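Local atomic coordinates of Protease/Reverse transcriptase/ribonuclease H (Eastern chimpanzee simian foamy virus, PDB entry 7KSF), a protein that combines a retroviral-type aspartic protease domain, which probably cleaves viral polyproteins, with reverse transcriptase and ribonuclease H activities that copy RNA into DNA and degrade the RNA of hybrids. Residues 160-174 / 194-208. The protein carries 1 engineered substitution. Numbering follows the deposited sequence.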
loop_
_atom_site.group_PDB
_atom_site.type_symbol
_atom_site.label_atom_id
_atom_site.label_comp_id
_atom_site.label_asym_id
_atom_site.label_seq_id
_atom_site.Cartn_x
_atom_site.Cartn_y
_atom_site.Cartn_z
ATOM N N PRO A 160 -7.314 29.010 18.784
ATOM C CA PRO A 160 -6.119 28.211 19.084
ATOM C C PRO A 160 -6.429 27.066 20.035
ATOM O O PRO A 160 -7.156 27.224 21.018
ATOM C CB PRO A 160 -5.162 29.227 19.720
ATOM C CG PRO A 160 -6.042 30.344 20.190
ATOM C CD PRO A 160 -7.179 30.408 19.225
ATOM N N GLN A 161 -5.860 25.906 19.730
ATOM C CA GLN A 161 -6.039 24.723 20.557
ATOM C C GLN A 161 -4.890 24.598 21.545
ATOM O O GLN A 161 -3.726 24.810 21.193
ATOM C CB GLN A 161 -6.121 23.468 19.690
ATOM C CG GLN A 161 -7.426 23.322 18.933
ATOM C CD GLN A 161 -8.576 22.924 19.839
ATOM O OE1 GLN A 161 -8.377 22.254 20.855
ATOM N NE2 GLN A 161 -9.783 23.339 19.477
ATOM N N LYS A 162 -5.225 24.269 22.785
ATOM C CA LYS A 162 -4.199 23.991 23.776
ATOM C C LYS A 162 -3.521 22.666 23.462
ATOM O O LYS A 162 -4.168 21.703 23.041
ATOM C CB LYS A 162 -4.810 23.965 25.176
ATOM C CG LYS A 162 -5.305 25.317 25.663
ATOM C CD LYS A 162 -5.781 25.223 27.101
ATOM C CE LYS A 162 -6.063 26.591 27.688
ATOM N NZ LYS A 162 -6.395 26.469 29.131
ATOM N N GLN A 163 -2.206 22.623 23.658
ATOM C CA GLN A 163 -1.400 21.444 23.353
ATOM C C GLN A 163 -1.207 20.626 24.623
ATOM O O GLN A 163 -0.551 21.077 25.569
ATOM C CB GLN A 163 -0.055 21.850 22.757
ATOM C CG GLN A 163 0.875 20.679 22.520
ATOM C CD GLN A 163 0.276 19.652 21.586
ATOM O OE1 GLN A 163 -0.257 19.994 20.530
ATOM N NE2 GLN A 163 0.355 18.383 21.972
ATOM N N TYR A 164 -1.774 19.427 24.641
ATOM C CA TYR A 164 -1.622 18.530 25.775
ATOM C C TYR A 164 -0.280 17.802 25.706
ATOM O O TYR A 164 0.268 17.599 24.618
ATOM C CB TYR A 164 -2.759 17.513 25.803
ATOM C CG TYR A 164 -4.101 18.099 26.185
ATOM C CD1 TYR A 164 -5.285 17.516 25.754
ATOM C CD2 TYR A 164 -4.182 19.232 26.985
ATOM C CE1 TYR A 164 -6.510 18.048 26.106
ATOM C CE2 TYR A 164 -5.403 19.771 27.340
ATOM C CZ TYR A 164 -6.563 19.175 26.897
ATOM O OH TYR A 164 -7.783 19.706 27.250
ATOM N N PRO A 165 0.277 17.418 26.853
ATOM C CA PRO A 165 1.534 16.660 26.845
ATOM C C PRO A 165 1.296 15.425 25.985
ATOM O O PRO A 165 0.173 14.929 25.874
ATOM C CB PRO A 165 1.838 16.455 28.333
ATOM C CG PRO A 165 1.107 17.558 29.021
ATOM C CD PRO A 165 -0.140 17.779 28.220
ATOM N N ILE A 166 2.373 14.935 25.375
ATOM C CA ILE A 166 2.280 13.813 24.447
ATOM C C ILE A 166 3.198 12.737 25.009
ATOM O O ILE A 166 3.798 12.910 26.078
ATOM C CB ILE A 166 2.643 14.129 22.986
ATOM C CG1 ILE A 166 4.108 14.557 22.883
ATOM C CG2 ILE A 166 1.728 15.213 22.439
ATOM C CD1 ILE A 166 4.573 14.785 21.466
ATOM N N ASN A 167 3.315 11.627 24.292
ATOM C CA ASN A 167 4.126 10.503 24.747
ATOM C C ASN A 167 5.607 10.837 24.609
ATOM O O ASN A 167 6.062 11.162 23.504
ATOM C CB ASN A 167 3.784 9.247 23.943
ATOM C CG ASN A 167 4.339 7.980 24.570
ATOM O OD1 ASN A 167 5.439 7.971 25.127
ATOM N ND2 ASN A 167 3.574 6.898 24.487
ATOM N N PRO A 168 6.393 10.767 25.689
ATOM C CA PRO A 168 7.829 11.064 25.569
ATOM C C PRO A 168 8.615 9.994 24.831
ATOM O O PRO A 168 9.748 10.265 24.418
ATOM C CB PRO A 168 8.285 11.181 27.028
ATOM C CG PRO A 168 7.307 10.353 27.794
ATOM C CD PRO A 168 5.993 10.489 27.079
ATOM N N LYS A 169 8.061 8.793 24.653
ATOM C CA LYS A 169 8.762 7.767 23.893
ATOM C C LYS A 169 8.843 8.111 22.410
ATOM O O LYS A 169 9.669 7.535 21.697
ATOM C CB LYS A 169 8.077 6.412 24.088
ATOM C CG LYS A 169 8.953 5.207 23.775
ATOM C CD LYS A 169 8.276 3.907 24.190
ATOM C CE LYS A 169 9.207 2.714 24.029
ATOM N NZ LYS A 169 8.565 1.448 24.481
ATOM N N ALA A 170 8.010 9.045 21.942
ATOM C CA ALA A 170 8.017 9.485 20.554
ATOM C C ALA A 170 8.838 10.749 20.325
ATOM O O ALA A 170 9.200 11.031 19.179
ATOM C CB ALA A 170 6.583 9.731 20.069
ATOM N N LYS A 171 9.143 11.503 21.381
ATOM C CA LYS A 171 9.898 12.749 21.237
ATOM C C LYS A 171 11.235 12.589 20.524
ATOM O O LYS A 171 11.533 13.412 19.646
ATOM C CB LYS A 171 10.111 13.388 22.614
ATOM C CG LYS A 171 8.848 13.879 23.293
ATOM C CD LYS A 171 9.175 14.495 24.644
ATOM C CE LYS A 171 7.921 14.926 25.391
ATOM N NZ LYS A 171 8.248 15.460 26.743
ATOM N N PRO A 172 12.080 11.598 20.842
ATOM C CA PRO A 172 13.399 11.546 20.179
ATOM C C PRO A 172 13.324 11.376 18.671
ATOM O O PRO A 172 14.037 12.071 17.931
ATOM C CB PRO A 172 14.079 10.346 20.858
ATOM C CG PRO A 172 13.374 10.181 22.157
ATOM C CD PRO A 172 11.957 10.551 21.874
ATOM N N SER A 173 12.481 10.463 18.186
ATOM C CA SER A 173 12.386 10.228 16.748
ATOM C C SER A 173 11.728 11.388 16.015
ATOM O O SER A 173 11.951 11.552 14.811
ATOM C CB SER A 173 11.619 8.933 16.479
ATOM O OG SER A 173 10.397 8.909 17.195
ATOM N N ILE A 174 10.933 12.198 16.711
ATOM C CA ILE A 174 10.244 13.320 16.074
ATOM C C ILE A 174 11.106 14.576 16.074
ATOM O O ILE A 174 11.067 15.357 15.120
ATOM C CB ILE A 174 8.890 13.566 16.769
ATOM C CG1 ILE A 174 7.976 12.357 16.588
ATOM C CG2 ILE A 174 8.229 14.823 16.229
ATOM C CD1 ILE A 174 6.618 12.535 17.210
ATOM N N MET A 194 -3.175 31.200 16.061
ATOM C CA MET A 194 -3.711 29.850 15.980
ATOM C C MET A 194 -2.686 28.836 16.469
ATOM O O MET A 194 -1.480 29.013 16.281
ATOM C CB MET A 194 -4.121 29.523 14.543
ATOM C CG MET A 194 -4.744 28.149 14.373
ATOM S SD MET A 194 -6.106 27.898 15.527
ATOM C CE MET A 194 -6.607 26.226 15.127
ATOM N N ASN A 195 -3.174 27.773 17.101
ATOM C CA ASN A 195 -2.341 26.651 17.499
ATOM C C ASN A 195 -3.074 25.358 17.183
ATOM O O ASN A 195 -4.296 25.274 17.334
ATOM C CB ASN A 195 -1.997 26.695 18.988
ATOM C CG ASN A 195 -0.885 25.740 19.353
ATOM O OD1 ASN A 195 0.285 26.119 19.372
ATOM N ND2 ASN A 195 -1.238 24.492 19.640
ATOM N N THR A 196 -2.320 24.349 16.750
ATOM C CA THR A 196 -2.868 23.080 16.309
ATOM C C THR A 196 -2.342 21.940 17.172
ATOM O O THR A 196 -1.140 21.888 17.459
ATOM C CB THR A 196 -2.510 22.823 14.834
ATOM O OG1 THR A 196 -3.284 23.685 13.992
ATOM C CG2 THR A 196 -2.778 21.376 14.447
ATOM N N PRO A 197 -3.204 21.022 17.606
ATOM C CA PRO A 197 -2.719 19.876 18.377
ATOM C C PRO A 197 -1.859 18.965 17.519
ATOM O O PRO A 197 -2.081 18.814 16.315
ATOM C CB PRO A 197 -4.008 19.165 18.817
ATOM C CG PRO A 197 -5.095 20.170 18.626
ATOM C CD PRO A 197 -4.667 21.009 17.465
ATOM N N VAL A 198 -0.864 18.358 18.160
ATOM C CA VAL A 198 0.053 17.431 17.511
ATOM C C VAL A 198 -0.055 16.080 18.206
ATOM O O VAL A 198 -0.154 16.012 19.437
ATOM C CB VAL A 198 1.506 17.959 17.525
ATOM C CG1 VAL A 198 1.998 18.155 18.951
ATOM C CG2 VAL A 198 2.426 17.024 16.757
ATOM N N TYR A 199 -0.062 15.008 17.414
ATOM C CA TYR A 199 -0.205 13.655 17.924
ATOM C C TYR A 199 0.898 12.764 17.373
ATOM O O TYR A 199 1.298 12.914 16.211
ATOM C CB TYR A 199 -1.566 13.065 17.543
ATOM C CG TYR A 199 -2.739 13.761 18.179
ATOM C CD1 TYR A 199 -3.192 13.387 19.435
ATOM C CD2 TYR A 199 -3.399 14.792 17.525
ATOM C CE1 TYR A 199 -4.269 14.020 20.023
ATOM C CE2 TYR A 199 -4.476 15.432 18.104
ATOM C CZ TYR A 199 -4.907 15.043 19.354
ATOM O OH TYR A 199 -5.980 15.676 19.941
ATOM N N PRO A 200 1.410 11.829 18.174
ATOM C CA PRO A 200 2.403 10.882 17.660
ATOM C C PRO A 200 1.824 9.504 17.382
ATOM O O PRO A 200 1.009 8.999 18.160
ATOM C CB PRO A 200 3.441 10.832 18.790
ATOM C CG PRO A 200 2.662 11.229 20.048
ATOM C CD PRO A 200 1.307 11.760 19.639
ATOM N N VAL A 201 2.239 8.885 16.282
ATOM C CA VAL A 201 1.815 7.525 15.954
ATOM C C VAL A 201 3.049 6.695 15.624
ATOM O O VAL A 201 4.015 7.222 15.054
ATOM C CB VAL A 201 0.799 7.514 14.801
ATOM C CG1 VAL A 201 -0.507 8.154 15.242
ATOM C CG2 VAL A 201 1.360 8.228 13.582
ATOM N N PRO A 202 3.073 5.409 15.968
ATOM C CA PRO A 202 4.278 4.611 15.732
ATOM C C PRO A 202 4.447 4.255 14.260
ATOM O O PRO A 202 3.517 4.325 13.456
ATOM C CB PRO A 202 4.041 3.355 16.577
ATOM C CG PRO A 202 2.560 3.236 16.651
ATOM C CD PRO A 202 2.028 4.646 16.666
ATOM N N LYS A 203 5.678 3.872 13.929
ATOM C CA LYS A 203 6.087 3.381 12.625
ATOM C C LYS A 203 6.587 1.946 12.761
ATOM O O LYS A 203 7.181 1.589 13.785
ATOM C CB LYS A 203 7.190 4.267 12.024
ATOM C CG LYS A 203 7.495 4.010 10.554
ATOM C CD LYS A 203 8.713 4.787 10.082
ATOM C CE LYS A 203 9.151 4.319 8.701
ATOM N NZ LYS A 203 10.440 4.937 8.291
ATOM N N PRO A 204 6.337 1.087 11.756
ATOM C CA PRO A 204 6.754 -0.320 11.849
ATOM C C PRO A 204 8.220 -0.548 12.200
ATOM O O PRO A 204 8.578 -1.614 12.710
ATOM C CB PRO A 204 6.438 -0.856 10.449
ATOM C CG PRO A 204 5.254 -0.071 10.034
ATOM C CD PRO A 204 5.439 1.311 10.609
ATOM N N ASP A 205 9.079 0.433 11.928
ATOM C CA ASP A 205 10.494 0.296 12.242
ATOM C C ASP A 205 10.802 0.558 13.711
ATOM O O ASP A 205 11.954 0.390 14.125
ATOM C CB ASP A 205 11.318 1.234 11.355
ATOM C CG ASP A 205 11.115 2.696 11.703
ATOM O OD1 ASP A 205 10.094 3.031 12.339
ATOM O OD2 ASP A 205 11.981 3.515 11.334
ATOM N N GLY A 206 9.806 0.957 14.506
ATOM C CA GLY A 206 9.971 1.232 15.915
ATOM C C GLY A 206 9.888 2.705 16.265
ATOM O O GLY A 206 9.539 3.046 17.401
ATOM N N ARG A 207 10.196 3.581 15.313
ATOM C CA ARG A 207 10.183 5.016 15.557
ATOM C C ARG A 207 8.753 5.545 15.458
ATOM O O ARG A 207 7.787 4.787 15.339
ATOM C CB ARG A 207 11.131 5.716 14.590
ATOM C CG ARG A 207 12.594 5.610 14.985
ATOM C CD ARG A 207 13.478 5.427 13.769
ATOM N NE ARG A 207 13.167 6.391 12.719
ATOM C CZ ARG A 207 13.724 6.382 11.512
ATOM N NH1 ARG A 207 14.622 5.455 11.202
ATOM N NH2 ARG A 207 13.381 7.294 10.615
ATOM N N TRP A 208 8.608 6.869 15.515
ATOM C CA TRP A 208 7.303 7.509 15.557
ATOM C C TRP A 208 7.278 8.697 14.609
ATOM O O TRP A 208 8.289 9.376 14.408
ATOM C CB TRP A 208 6.950 7.987 16.972
ATOM C CG TRP A 208 7.044 6.925 18.029
ATOM C CD1 TRP A 208 8.179 6.320 18.492
ATOM C CD2 TRP A 208 5.961 6.367 18.778
ATOM N NE1 TRP A 208 7.867 5.411 19.469
ATOM C CE2 TRP A 208 6.511 5.420 19.667
ATOM C CE3 TRP A 208 4.580 6.571 18.783
ATOM C CZ2 TRP A 208 5.727 4.681 20.546
ATOM C CZ3 TRP A 208 3.803 5.837 19.657
ATOM C CH2 TRP A 208 4.377 4.904 20.528
#
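Ala170 CB lies over one face of the Trp208 indole, 3.9 Å from the centroid of its five-membered ring, in a CH-pi contact. The pair joins the segment leading into helix 171-184 to the beta hairpin of strands 198-202 and 208-212, in what is probably the fingers region of the polymerase, as in related reverse transcriptases. The ring thus has Ala170 on one face and Pro202 of its own hairpin on the other, both toward the rim. Ala170 CB also reaches Pro200 CB at 3.6 Å; Ile174 CD1 adds to this proline from the next helical turn, and Ile166 CB approaches its CG. Trp270 of strand 268-270 also touches Ile166 and Ile174. Just past the hairpin turn, Ser173 CB packs against Arg207 CB and CG, whose guanidinium forms a salt bridge with Glu138. Set between the backbone N and the carbonyl carbon (chi1 50°), Ser173 OG lies at the indole edge, donates to Ala170 O and accepts a weak bond from Trp208 N. Toward the other end, 160-164 runs beside 194-198, and Gln161 CB meets Pro197 CG. Gln161 N donates to Asn195 O at 2.9 Å, while Asn195 ND2 returns a weak bond to Gln161 O. Bent at chi2 (59°), the Gln163 side chain brings its amide against Val198 CG1. Gln163 NE2 donates to Tyr164 O, tethering the amide, and Gln163 OE1 takes Val198 N on an in-plane lone pair at 2.9 Å.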